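Local coordinates for abhydrolase domain-containing protein (Exiguobacterium antarcticum, PDB 5H3H) that probably hydrolyses carboxylic esters as an esterase of the alpha/beta-hydrolase fold and may also act as a perhydrolase, at residues Gly121-Val126 / Ile194-Glu199; Ile13-Ile18 / Gln83-Thr88; Glu226-Met231 / Ser238-Phe243; Asp143-Asp148 / Pro154-Gly159. One frame throughout, in Å; residues are numbered along the deposited sequence.

Interaction 1: Gly121-Val126 / Ile194-Glu199; sequences GAAAPV and IALRDE
A123 is the first residue of 121-126 to meet helix 186-198: its methyl CB lies 3.8 Å from CD2 of L196. The backbone helps to present it, because A123 is the centre of an inverse gamma turn, with A124 N bonded weakly to A122 O. Alanine suits this buried corner, where its backbone is hydrogen-bonded to S96 of the pocket and its small methyl can pack closely. L196 reaches the methyl with its branched end; its CG stands anti to the carbonyl carbon (chi1 -79°), which turns the end of the side chain toward A123. The contact borders the ligand pocket of this alpha/beta hydrolase, to which L196 contributes: the loop after strand 114-120 faces helix 186-198, and L196 also touches bound ethaneperoxoic acid. Further on, the chain is redirected by the cis peptide bond before P125. With CG1 anti to the backbone N (chi1 -152°), V126 then sets this methyl against the helix end, 3.2 Å from the carbonyl O of E199, a close approach of a methyl to a backbone oxygen. E199 is where the helix leaves helical geometry, and its carboxylate leads away to bond Y71 N through OE2.

Interaction 2: Ile13-Ile18 / Gln83-Thr88; sequences IYVEDI and QQLKLT
D17 and L85 mark the nearest approach of the two backbones, their CA atoms 9.2 Å apart, where strand 12-18 passes alongside the C-terminal turn of helix 71-85. That gap is wide enough for side chains to fill. At K86 the chain turns to positive phi (58°) in a Schellman motif, which carries it off the helix just after L85 has been placed against the strand. K86 also sends NZ back to Q83 O, 2.6 Å away and above the carbonyl plane. This is the layering of an alpha/beta hydrolase: a helix lies on the sheet near its edge, strand 12-18 running antiparallel to both 4-6 and 50-54. V15 and D17, two apart on the strand, both direct their side chains at the helix. V15 offers CG1, 4.2 Å from CD1 of L85, and its beta-branched shape also packs against I5, I52 and V81. D17 comes at L85 from the opposite direction, its CG anti to the backbone N (chi1 174°), and both leucine methyls border the carboxylate, CD2 lying 4.1 Å from OD2. The same OD2 forms a salt bridge with R50, which pairs this buried charge.

Interaction 3: Glu226-Met231 / Ser238-Phe243; sequences EFAEVM and SRLEVF
L240 sets its CD1 methyl against the CB of A228, 4.2 Å away, and this apolar pair carries the contact between strand 239-243 and helix 225-234. The leucine rises from the strand toward the helix with CG anti to its backbone N (chi1 168°), and the branch at CG brings one methyl up to the alanine. Alanine suits the helix side: its short side chain allows the backbone to come close, with CA of A228 and CA of L240 7.8 Å apart. A bulky leucine on the strand then spans the gap, also touching I214 on the adjoining strand and H232 one turn further along the helix. A228 in turn packs on H216, so both residues belong to the packing layer between helix and sheet.

A second, looser approach lies nearer the turn that joins the two segments. There OG of S238 is 4.0 Å from the carbonyl O of M231, which is packing and no hydrogen bond. The hydroxyl is instead bonded to the backbone O of I235. Its position between backbone N and carbonyl carbon (chi1 63°) directs it to the helix side, and serine fits because a small polar group can serve a carbonyl in the tight, buried return from helix to strand.

The arrangement is that of a beta-alpha-beta crossover: strand 211-217 leads into helix 225-234, which packs across the sheet before the chain returns as the parallel edge strand 239-243. In this alpha/beta-hydrolase fold, the chain beyond that strand goes on to the pocket residue H248.

Interaction 4: Asp143-Asp148 / Pro154-Gly159; sequences DALIED and PSMLKG
Apolar contact dominates here, and M156 supplies the whole of one side of it. Its thioether reaches from helix 153-164 toward helix 139-149, with SD and CG both 4.1 Å from CD2 of L145. The two side chains cross at about a right angle, so the leucine branch meets the bend of the methionine instead of lying along it. That bend comes from the torsions: CG is anti to the backbone N, which carries the chain off the helix, and then chi2 (-80°) and chi3 (-73°) fold it over. Methionine suits the place because its unbranched, flexible chain can bend in this way.

Contacts of the methionine CG with a backbone oxygen and a methylene make up a second group. CG of M156 lies 3.9 Å from the carbonyl O of L145 and equally far from CB of D148. D148 thus takes part through its methylene, CB. The backbones come closest here, the CA atoms of D148 and M156 being 5.8 Å apart, near the short turn that joins the two helices.

No hydrogen bond crosses between the two segments; the backbone bonds here, such as D148 N to A144 O and G159 N to S155 O, are internal to each helix. I146 and L157 turn away from the contact and pack on helices 186-198 and 171-182 respectively. With van der Waals packing alone between the two segments, the contact rests on the fit of one methionine, which also touches W30 of the ligand pocket.

In the fold
Interaction 1 is the meeting point of the set, since L196 comes within about 4 Å of bound ethaneperoxoic acid and its segments touch two other contacts. Toward interaction 3, V126 O lies 3.1 Å from F227 CZ and P125 CG 3.5 Å from V230 CG1, so segment 121-126 packs on helix 225-234. Toward interaction 4, R197 NH2 forms a 2.8 Å salt bridge with D143 OD1, tying helix 186-198 to helix 139-149; the side chain of L145 there is about 7 Å from the ligand. Interaction 2 stands apart, its centre 25 Å from that of interaction 1, on the other side of the chain's centre, yet it reaches the same sheet as interaction 3.

Interaction 1: Gly121-Val126 / Ile194-Glu199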
loop_
_atom_site.group_PDB
_atom_site.type_symbol
_atom_site.label_atom_id
_atom_site.label_comp_id
_atom_site.label_asym_id
_atom_site.label_seq_id
_atom_site.Cartn_x
_atom_site.Cartn_y
_atom_site.Cartn_z
ATOM N N GLY B 121 -22.801 5.946 3.592
ATOM C CA GLY B 121 -23.392 5.024 4.539
ATOM C C GLY B 121 -22.474 3.871 4.923
ATOM O O GLY B 121 -22.920 2.773 5.139
ATOM N N ALA B 122 -21.155 4.085 4.960
ATOM C CA ALA B 122 -20.208 2.993 4.988
ATOM C C ALA B 122 -20.234 2.174 6.295
ATOM O O ALA B 122 -20.392 2.726 7.397
ATOM C CB ALA B 122 -18.796 3.516 4.747
ATOM N N ALA B 123 -20.019 0.877 6.134
ATOM C CA ALA B 123 -19.847 -0.068 7.236
ATOM C C ALA B 123 -18.412 -0.008 7.747
ATOM O O ALA B 123 -17.616 -0.931 7.616
ATOM C CB ALA B 123 -20.209 -1.461 6.793
ATOM N N ALA B 124 -18.082 1.104 8.354
ATOM C CA ALA B 124 -16.690 1.343 8.780
ATOM C C ALA B 124 -16.643 2.389 9.867
ATOM O O ALA B 124 -17.514 3.235 9.896
ATOM C CB ALA B 124 -15.808 1.762 7.617
ATOM N N PRO B 125 -15.628 2.320 10.738
ATOM C CA PRO B 125 -14.534 1.282 10.699
ATOM C C PRO B 125 -14.871 -0.144 11.112
ATOM O O PRO B 125 -14.055 -1.068 10.860
ATOM C CB PRO B 125 -13.477 1.829 11.698
ATOM C CG PRO B 125 -14.151 2.955 12.419
ATOM C CD PRO B 125 -15.165 3.531 11.439
ATOM N N VAL B 126 -16.025 -0.324 11.752
ATOM C CA VAL B 126 -16.499 -1.623 12.136
ATOM C C VAL B 126 -17.993 -1.533 12.020
ATOM O O VAL B 126 -18.602 -0.521 12.321
ATOM C CB VAL B 126 -16.183 -2.007 13.595
ATOM C CG1 VAL B 126 -16.058 -3.522 13.729
ATOM C CG2 VAL B 126 -14.938 -1.325 14.133
ATOM N N ILE B 194 -20.636 -12.629 7.530
ATOM C CA ILE B 194 -19.574 -13.038 8.472
ATOM C C ILE B 194 -18.413 -12.002 8.481
ATOM O O ILE B 194 -17.909 -11.651 9.531
ATOM C CB ILE B 194 -19.097 -14.479 8.166
ATOM C CG1 ILE B 194 -20.186 -15.454 8.609
ATOM C CG2 ILE B 194 -17.699 -14.809 8.758
ATOM C CD1 ILE B 194 -19.867 -16.912 8.318
ATOM N N ALA B 195 -18.013 -11.535 7.305
ATOM C CA ALA B 195 -17.029 -10.464 7.182
ATOM C C ALA B 195 -17.584 -9.171 7.793
ATOM O O ALA B 195 -16.876 -8.470 8.546
ATOM C CB ALA B 195 -16.667 -10.281 5.724
ATOM N N LEU B 196 -18.848 -8.855 7.512
ATOM C CA LEU B 196 -19.480 -7.707 8.196
ATOM C C LEU B 196 -19.389 -7.859 9.701
ATOM O O LEU B 196 -19.073 -6.899 10.421
ATOM C CB LEU B 196 -20.929 -7.422 7.778
ATOM C CG LEU B 196 -21.092 -6.681 6.451
ATOM C CD1 LEU B 196 -22.455 -6.995 5.854
ATOM C CD2 LEU B 196 -20.869 -5.184 6.573
ATOM N N ARG B 197 -19.594 -9.076 10.193
ATOM C CA ARG B 197 -19.605 -9.212 11.606
ATOM C C ARG B 197 -18.221 -8.951 12.191
ATOM O O ARG B 197 -18.109 -8.307 13.223
ATOM C CB ARG B 197 -20.202 -10.566 12.034
ATOM C CG ARG B 197 -19.359 -11.792 12.148
ATOM C CD ARG B 197 -19.635 -12.524 13.489
ATOM N NE ARG B 197 -20.321 -13.776 13.277
ATOM C CZ ARG B 197 -19.775 -14.905 12.826
ATOM N NH1 ARG B 197 -18.485 -14.994 12.495
ATOM N NH2 ARG B 197 -20.556 -15.953 12.693
ATOM N N ASP B 198 -17.190 -9.413 11.491
ATOM C CA ASP B 198 -15.871 -9.618 12.107
ATOM C C ASP B 198 -14.815 -8.588 11.736
ATOM O O ASP B 198 -13.868 -8.420 12.494
ATOM C CB ASP B 198 -15.304 -10.976 11.735
ATOM C CG ASP B 198 -16.014 -12.140 12.403
ATOM O OD1 ASP B 198 -16.789 -11.991 13.385
ATOM O OD2 ASP B 198 -15.803 -13.255 11.918
ATOM N N GLU B 199 -14.945 -7.914 10.601
ATOM C CA GLU B 199 -13.890 -7.047 10.083
ATOM C C GLU B 199 -13.807 -5.753 10.892
ATOM O O GLU B 199 -14.809 -5.244 11.356
ATOM C CB GLU B 199 -14.106 -6.724 8.603
ATOM C CG GLU B 199 -13.967 -7.890 7.654
ATOM C CD GLU B 199 -12.572 -8.091 7.094
ATOM O OE1 GLU B 199 -11.650 -7.305 7.391
ATOM O OE2 GLU B 199 -12.381 -9.037 6.335
#

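Interaction 2: Ile13-Ile18 / Gln83-Thr88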
loop_
_atom_site.group_PDB
_atom_site.type_symbol
_atom_site.label_atom_id
_atom_site.label_comp_id
_atom_site.label_asym_id
_atom_site.label_seq_id
_atom_site.Cartn_x
_atom_site.Cartn_y
_atom_site.Cartn_z
ATOM N N ILE B 13 -15.189 -11.855 -12.190
ATOM C CA ILE B 13 -15.866 -10.689 -11.587
ATOM C C ILE B 13 -16.538 -9.908 -12.691
ATOM O O ILE B 13 -15.867 -9.419 -13.584
ATOM C CB ILE B 13 -14.852 -9.745 -10.844
ATOM C CG1 ILE B 13 -14.041 -10.490 -9.798
ATOM C CG2 ILE B 13 -15.565 -8.567 -10.185
ATOM C CD1 ILE B 13 -14.873 -11.196 -8.744
ATOM N N TYR B 14 -17.857 -9.733 -12.620
ATOM C CA TYR B 14 -18.574 -8.941 -13.604
ATOM C C TYR B 14 -18.353 -7.476 -13.310
ATOM O O TYR B 14 -18.399 -7.074 -12.156
ATOM C CB TYR B 14 -20.066 -9.238 -13.560
ATOM C CG TYR B 14 -20.831 -8.456 -14.568
ATOM C CD1 TYR B 14 -20.754 -8.781 -15.902
ATOM C CD2 TYR B 14 -21.591 -7.349 -14.195
ATOM C CE1 TYR B 14 -21.435 -8.052 -16.846
ATOM C CE2 TYR B 14 -22.275 -6.599 -15.125
ATOM C CZ TYR B 14 -22.184 -6.955 -16.466
ATOM O OH TYR B 14 -22.856 -6.266 -17.453
ATOM N N VAL B 15 -18.143 -6.683 -14.353
ATOM C CA VAL B 15 -18.043 -5.242 -14.241
ATOM C C VAL B 15 -18.877 -4.579 -15.341
ATOM O O VAL B 15 -18.713 -4.882 -16.536
ATOM C CB VAL B 15 -16.577 -4.772 -14.419
ATOM C CG1 VAL B 15 -16.502 -3.265 -14.201
ATOM C CG2 VAL B 15 -15.659 -5.475 -13.465
ATOM N N GLU B 16 -19.770 -3.664 -14.949
ATOM C CA GLU B 16 -20.526 -2.869 -15.855
ATOM C C GLU B 16 -19.631 -1.631 -16.161
ATOM O O GLU B 16 -19.491 -0.690 -15.368
ATOM C CB GLU B 16 -21.873 -2.466 -15.203
ATOM C CG GLU B 16 -22.899 -1.853 -16.135
ATOM C CD GLU B 16 -23.713 -2.845 -16.996
ATOM O OE1 GLU B 16 -23.701 -4.057 -16.715
ATOM O OE2 GLU B 16 -24.410 -2.395 -17.957
ATOM N N ASP B 17 -18.995 -1.658 -17.317
ATOM C CA ASP B 17 -18.028 -0.624 -17.671
ATOM C C ASP B 17 -18.675 0.181 -18.817
ATOM O O ASP B 17 -18.886 -0.349 -19.910
ATOM C CB ASP B 17 -16.702 -1.281 -18.047
ATOM C CG ASP B 17 -15.646 -0.259 -18.598
ATOM O OD1 ASP B 17 -15.879 0.968 -18.526
ATOM O OD2 ASP B 17 -14.563 -0.693 -19.098
ATOM N N ILE B 18 -19.037 1.428 -18.542
ATOM C CA ILE B 18 -19.871 2.248 -19.449
ATOM C C ILE B 18 -19.377 3.711 -19.514
ATOM O O ILE B 18 -19.169 4.348 -18.440
ATOM C CB ILE B 18 -21.332 2.340 -18.938
ATOM C CG1 ILE B 18 -21.928 0.970 -18.738
ATOM C CG2 ILE B 18 -22.190 3.049 -19.960
ATOM C CD1 ILE B 18 -23.309 0.984 -18.072
ATOM N N GLN B 83 -6.478 -2.732 -12.045
ATOM C CA GLN B 83 -5.225 -3.114 -12.755
ATOM C C GLN B 83 -5.513 -3.649 -14.141
ATOM O O GLN B 83 -4.936 -3.155 -15.116
ATOM C CB GLN B 83 -4.404 -4.142 -11.956
ATOM C CG GLN B 83 -3.577 -3.504 -10.864
ATOM C CD GLN B 83 -2.511 -4.422 -10.293
ATOM O OE1 GLN B 83 -2.517 -5.643 -10.514
ATOM N NE2 GLN B 83 -1.582 -3.832 -9.543
ATOM N N GLN B 84 -6.437 -4.602 -14.265
ATOM C CA GLN B 84 -6.822 -5.163 -15.617
ATOM C C GLN B 84 -7.577 -4.219 -16.542
ATOM O O GLN B 84 -7.477 -4.336 -17.760
ATOM C CB GLN B 84 -7.628 -6.450 -15.475
ATOM C CG GLN B 84 -6.785 -7.504 -14.810
ATOM C CD GLN B 84 -7.524 -8.760 -14.455
ATOM O OE1 GLN B 84 -7.259 -9.326 -13.395
ATOM N NE2 GLN B 84 -8.404 -9.237 -15.344
ATOM N N LEU B 85 -8.360 -3.279 -16.009
ATOM C CA LEU B 85 -8.976 -2.268 -16.875
ATOM C C LEU B 85 -8.041 -1.040 -17.012
ATOM O O LEU B 85 -8.379 -0.095 -17.724
ATOM C CB LEU B 85 -10.326 -1.808 -16.326
ATOM C CG LEU B 85 -11.475 -2.831 -16.282
ATOM C CD1 LEU B 85 -12.681 -2.138 -15.654
ATOM C CD2 LEU B 85 -11.833 -3.354 -17.670
ATOM N N LYS B 86 -6.903 -1.045 -16.316
ATOM C CA LYS B 86 -5.835 -0.030 -16.491
ATOM C C LYS B 86 -6.361 1.385 -16.235
ATOM O O LYS B 86 -6.204 2.291 -17.045
ATOM C CB LYS B 86 -5.184 -0.172 -17.883
ATOM C CG LYS B 86 -4.336 -1.445 -18.041
ATOM C CD LYS B 86 -2.869 -1.197 -17.669
ATOM C CE LYS B 86 -2.140 -2.463 -17.253
ATOM N NZ LYS B 86 -2.410 -2.813 -15.818
ATOM N N LEU B 87 -7.046 1.523 -15.089
ATOM C CA LEU B 87 -7.651 2.755 -14.706
ATOM C C LEU B 87 -6.668 3.526 -13.845
ATOM O O LEU B 87 -5.963 2.953 -13.025
ATOM C CB LEU B 87 -8.922 2.474 -13.877
ATOM C CG LEU B 87 -10.064 1.671 -14.483
ATOM C CD1 LEU B 87 -11.194 1.591 -13.429
ATOM C CD2 LEU B 87 -10.531 2.341 -15.763
ATOM N N THR B 88 -6.658 4.832 -14.007
ATOM C CA THR B 88 -6.050 5.778 -13.013
ATOM C C THR B 88 -6.923 7.002 -12.773
ATOM O O THR B 88 -7.962 7.190 -13.435
ATOM C CB THR B 88 -4.671 6.302 -13.484
ATOM O OG1 THR B 88 -4.808 6.892 -14.785
ATOM C CG2 THR B 88 -3.618 5.195 -13.549
#

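Interaction 3: Glu226-Met231 / Ser238-Phe243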
loop_
_atom_site.group_PDB
_atom_site.type_symbol
_atom_site.label_atom_id
_atom_site.label_comp_id
_atom_site.label_asym_id
_atom_site.label_seq_id
_atom_site.Cartn_x
_atom_site.Cartn_y
_atom_site.Cartn_z
ATOM N N GLU B 226 -23.338 7.534 13.936
ATOM C CA GLU B 226 -22.114 7.547 14.731
ATOM C C GLU B 226 -20.875 6.977 13.976
ATOM O O GLU B 226 -19.737 7.476 14.170
ATOM C CB GLU B 226 -22.293 6.859 16.080
ATOM C CG GLU B 226 -23.191 7.632 17.045
ATOM C CD GLU B 226 -24.645 7.192 17.055
ATOM O OE1 GLU B 226 -25.158 6.648 16.041
ATOM O OE2 GLU B 226 -25.283 7.387 18.114
ATOM N N PHE B 227 -21.079 5.967 13.126
ATOM C CA PHE B 227 -19.948 5.476 12.266
ATOM C C PHE B 227 -19.341 6.638 11.465
ATOM O O PHE B 227 -18.104 6.738 11.317
ATOM C CB PHE B 227 -20.427 4.462 11.237
ATOM C CG PHE B 227 -20.781 3.075 11.761
ATOM C CD1 PHE B 227 -20.880 2.765 13.110
ATOM C CD2 PHE B 227 -21.108 2.085 10.832
ATOM C CE1 PHE B 227 -21.254 1.491 13.521
ATOM C CE2 PHE B 227 -21.475 0.789 11.236
ATOM C CZ PHE B 227 -21.555 0.497 12.594
ATOM N N ALA B 228 -20.198 7.524 10.943
ATOM C CA ALA B 228 -19.738 8.665 10.143
ATOM C C ALA B 228 -18.893 9.631 10.953
ATOM O O ALA B 228 -17.879 10.097 10.498
ATOM C CB ALA B 228 -20.902 9.416 9.507
ATOM N N GLU B 229 -19.334 9.936 12.170
ATOM C CA GLU B 229 -18.528 10.750 13.080
ATOM C C GLU B 229 -17.147 10.147 13.312
ATOM O O GLU B 229 -16.143 10.843 13.323
ATOM C CB GLU B 229 -19.308 10.979 14.390
ATOM C CG GLU B 229 -20.441 11.983 14.184
ATOM C CD GLU B 229 -21.436 12.127 15.348
ATOM O OE1 GLU B 229 -21.471 11.268 16.257
ATOM O OE2 GLU B 229 -22.217 13.101 15.325
ATOM N N VAL B 230 -17.082 8.848 13.467
ATOM C CA VAL B 230 -15.820 8.189 13.727
ATOM C C VAL B 230 -14.902 8.287 12.500
ATOM O O VAL B 230 -13.707 8.631 12.614
ATOM C CB VAL B 230 -16.024 6.766 14.207
ATOM C CG1 VAL B 230 -14.716 5.967 14.197
ATOM C CG2 VAL B 230 -16.584 6.803 15.624
ATOM N N MET B 231 -15.478 8.074 11.333
ATOM C CA MET B 231 -14.703 8.144 10.109
ATOM C C MET B 231 -14.153 9.521 9.859
ATOM O O MET B 231 -13.010 9.631 9.452
ATOM C CB MET B 231 -15.525 7.707 8.916
ATOM C CG MET B 231 -15.696 6.218 8.832
ATOM S SD MET B 231 -16.644 5.700 7.350
ATOM C CE MET B 231 -18.333 6.134 7.777
ATOM N N SER B 238 -10.904 14.387 5.461
ATOM C CA SER B 238 -12.291 14.048 5.069
ATOM C C SER B 238 -13.326 15.173 5.285
ATOM O O SER B 238 -13.299 15.842 6.317
ATOM C CB SER B 238 -12.771 12.791 5.805
ATOM O OG SER B 238 -12.834 12.961 7.220
ATOM N N ARG B 239 -14.217 15.377 4.317
ATOM C CA ARG B 239 -15.423 16.211 4.486
ATOM C C ARG B 239 -16.611 15.337 4.847
ATOM O O ARG B 239 -16.653 14.175 4.484
ATOM C CB ARG B 239 -15.763 16.951 3.207
ATOM C CG ARG B 239 -14.604 17.785 2.658
ATOM C CD ARG B 239 -15.007 18.670 1.480
ATOM N NE ARG B 239 -14.177 19.885 1.425
ATOM C CZ ARG B 239 -12.948 19.978 0.900
ATOM N NH1 ARG B 239 -12.360 18.918 0.340
ATOM N NH2 ARG B 239 -12.295 21.149 0.931
ATOM N N LEU B 240 -17.590 15.900 5.531
ATOM C CA LEU B 240 -18.797 15.143 5.903
ATOM C C LEU B 240 -20.025 15.864 5.397
ATOM O O LEU B 240 -20.242 17.013 5.768
ATOM C CB LEU B 240 -18.886 15.044 7.417
ATOM C CG LEU B 240 -20.211 14.536 8.000
ATOM C CD1 LEU B 240 -20.466 13.115 7.483
ATOM C CD2 LEU B 240 -20.206 14.594 9.524
ATOM N N GLU B 241 -20.837 15.199 4.563
ATOM C CA GLU B 241 -22.159 15.715 4.197
ATOM C C GLU B 241 -23.276 14.849 4.794
ATOM O O GLU B 241 -23.441 13.701 4.418
ATOM C CB GLU B 241 -22.344 15.818 2.679
ATOM C CG GLU B 241 -22.024 17.211 2.091
ATOM C CD GLU B 241 -23.058 18.338 2.335
ATOM O OE1 GLU B 241 -24.296 18.121 2.294
ATOM O OE2 GLU B 241 -22.618 19.487 2.528
ATOM N N VAL B 242 -24.080 15.450 5.662
ATOM C CA VAL B 242 -25.106 14.772 6.422
ATOM C C VAL B 242 -26.368 14.826 5.566
ATOM O O VAL B 242 -26.799 15.883 5.126
ATOM C CB VAL B 242 -25.346 15.494 7.773
ATOM C CG1 VAL B 242 -26.395 14.782 8.633
ATOM C CG2 VAL B 242 -24.031 15.621 8.564
ATOM N N PHE B 243 -27.011 13.684 5.429
ATOM C CA PHE B 243 -28.248 13.578 4.729
ATOM C C PHE B 243 -29.332 13.554 5.796
ATOM O O PHE B 243 -29.540 12.550 6.456
ATOM C CB PHE B 243 -28.213 12.377 3.766
ATOM C CG PHE B 243 -27.406 12.686 2.524
ATOM C CD1 PHE B 243 -26.027 12.806 2.595
ATOM C CD2 PHE B 243 -28.019 12.968 1.343
ATOM C CE1 PHE B 243 -25.267 13.156 1.482
ATOM C CE2 PHE B 243 -27.277 13.334 0.228
ATOM C CZ PHE B 243 -25.890 13.396 0.298
#

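Interaction 4: Asp143-Asp148 / Pro154-Gly159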
loop_
_atom_site.group_PDB
_atom_site.type_symbol
_atom_site.label_atom_id
_atom_site.label_comp_id
_atom_site.label_asym_id
_atom_site.label_seq_id
_atom_site.Cartn_x
_atom_site.Cartn_y
_atom_site.Cartn_z
ATOM N N ASP B 143 -25.338 -12.524 13.456
ATOM C CA ASP B 143 -25.643 -13.962 13.513
ATOM C C ASP B 143 -27.135 -14.257 13.330
ATOM O O ASP B 143 -27.466 -15.177 12.607
ATOM C CB ASP B 143 -25.136 -14.603 14.809
ATOM C CG ASP B 143 -23.609 -14.745 14.847
ATOM O OD1 ASP B 143 -22.974 -15.019 13.790
ATOM O OD2 ASP B 143 -23.039 -14.612 15.956
ATOM N N ALA B 144 -27.994 -13.425 13.909
ATOM C CA ALA B 144 -29.441 -13.512 13.703
ATOM C C ALA B 144 -29.834 -13.369 12.227
ATOM O O ALA B 144 -30.658 -14.139 11.740
ATOM C CB ALA B 144 -30.189 -12.472 14.534
ATOM N N LEU B 145 -29.249 -12.394 11.517
ATOM C CA LEU B 145 -29.463 -12.284 10.081
ATOM C C LEU B 145 -28.968 -13.476 9.279
ATOM O O LEU B 145 -29.636 -13.930 8.315
ATOM C CB LEU B 145 -28.799 -11.021 9.528
ATOM C CG LEU B 145 -29.461 -9.689 9.787
ATOM C CD1 LEU B 145 -28.615 -8.593 9.181
ATOM C CD2 LEU B 145 -30.867 -9.609 9.262
ATOM N N ILE B 146 -27.795 -13.972 9.645
ATOM C CA ILE B 146 -27.230 -15.139 8.991
ATOM C C ILE B 146 -28.143 -16.380 9.170
ATOM O O ILE B 146 -28.418 -17.116 8.213
ATOM C CB ILE B 146 -25.825 -15.398 9.500
ATOM C CG1 ILE B 146 -24.865 -14.262 9.048
ATOM C CG2 ILE B 146 -25.297 -16.734 9.010
ATOM C CD1 ILE B 146 -23.687 -14.118 9.972
ATOM N N GLU B 147 -28.671 -16.522 10.369
ATOM C CA GLU B 147 -29.551 -17.649 10.725
ATOM C C GLU B 147 -30.799 -17.581 9.897
ATOM O O GLU B 147 -31.195 -18.588 9.338
ATOM C CB GLU B 147 -29.891 -17.667 12.230
ATOM C CG GLU B 147 -31.354 -17.395 12.672
ATOM C CD GLU B 147 -31.390 -16.681 14.001
ATOM O OE1 GLU B 147 -32.064 -15.631 14.057
ATOM O OE2 GLU B 147 -30.704 -17.140 14.965
ATOM N N ASP B 148 -31.370 -16.378 9.807
ATOM C CA ASP B 148 -32.551 -16.096 8.978
ATOM C C ASP B 148 -32.281 -16.360 7.475
ATOM O O ASP B 148 -33.117 -16.972 6.811
ATOM C CB ASP B 148 -33.031 -14.675 9.216
ATOM C CG ASP B 148 -33.693 -14.498 10.588
ATOM O OD1 ASP B 148 -33.994 -15.542 11.226
ATOM O OD2 ASP B 148 -33.897 -13.332 11.016
ATOM N N PRO B 154 -35.570 -14.672 1.183
ATOM C CA PRO B 154 -36.385 -13.507 0.771
ATOM C C PRO B 154 -37.105 -12.800 1.925
ATOM O O PRO B 154 -37.270 -11.565 1.881
ATOM C CB PRO B 154 -37.387 -14.109 -0.214
ATOM C CG PRO B 154 -36.779 -15.359 -0.655
ATOM C CD PRO B 154 -35.842 -15.866 0.392
ATOM N N SER B 155 -37.533 -13.563 2.950
ATOM C CA SER B 155 -38.201 -12.911 4.157
ATOM C C SER B 155 -37.236 -12.041 4.979
ATOM O O SER B 155 -37.590 -10.917 5.395
ATOM C CB SER B 155 -38.890 -13.936 5.039
ATOM O OG SER B 155 -39.947 -14.540 4.311
ATOM N N MET B 156 -36.017 -12.560 5.132
ATOM C CA MET B 156 -34.860 -11.850 5.727
ATOM C C MET B 156 -34.692 -10.531 5.027
ATOM O O MET B 156 -34.595 -9.465 5.677
ATOM C CB MET B 156 -33.575 -12.695 5.618
ATOM C CG MET B 156 -32.392 -12.078 6.326
ATOM S SD MET B 156 -31.573 -10.771 5.414
ATOM C CE MET B 156 -30.727 -11.738 4.143
ATOM N N LEU B 157 -34.628 -10.600 3.697
ATOM C CA LEU B 157 -34.485 -9.393 2.856
ATOM C C LEU B 157 -35.606 -8.378 2.991
ATOM O O LEU B 157 -35.356 -7.208 2.991
ATOM C CB LEU B 157 -34.295 -9.806 1.368
ATOM C CG LEU B 157 -32.976 -10.516 1.042
ATOM C CD1 LEU B 157 -32.995 -11.017 -0.378
ATOM C CD2 LEU B 157 -31.747 -9.614 1.223
ATOM N N LYS B 158 -36.850 -8.811 2.965
ATOM C CA LYS B 158 -37.992 -7.892 3.155
ATOM C C LYS B 158 -37.834 -7.141 4.507
ATOM O O LYS B 158 -37.980 -5.911 4.590
ATOM C CB LYS B 158 -39.296 -8.671 3.088
ATOM C CG LYS B 158 -40.555 -7.815 3.190
ATOM C CD LYS B 158 -41.772 -8.768 3.172
ATOM C CE LYS B 158 -43.009 -8.169 3.833
ATOM N NZ LYS B 158 -43.441 -6.980 3.073
ATOM N N GLY B 159 -37.417 -7.878 5.519
ATOM C CA GLY B 159 -37.135 -7.310 6.816
ATOM C C GLY B 159 -36.028 -6.312 6.795
ATOM O O GLY B 159 -36.137 -5.274 7.396
#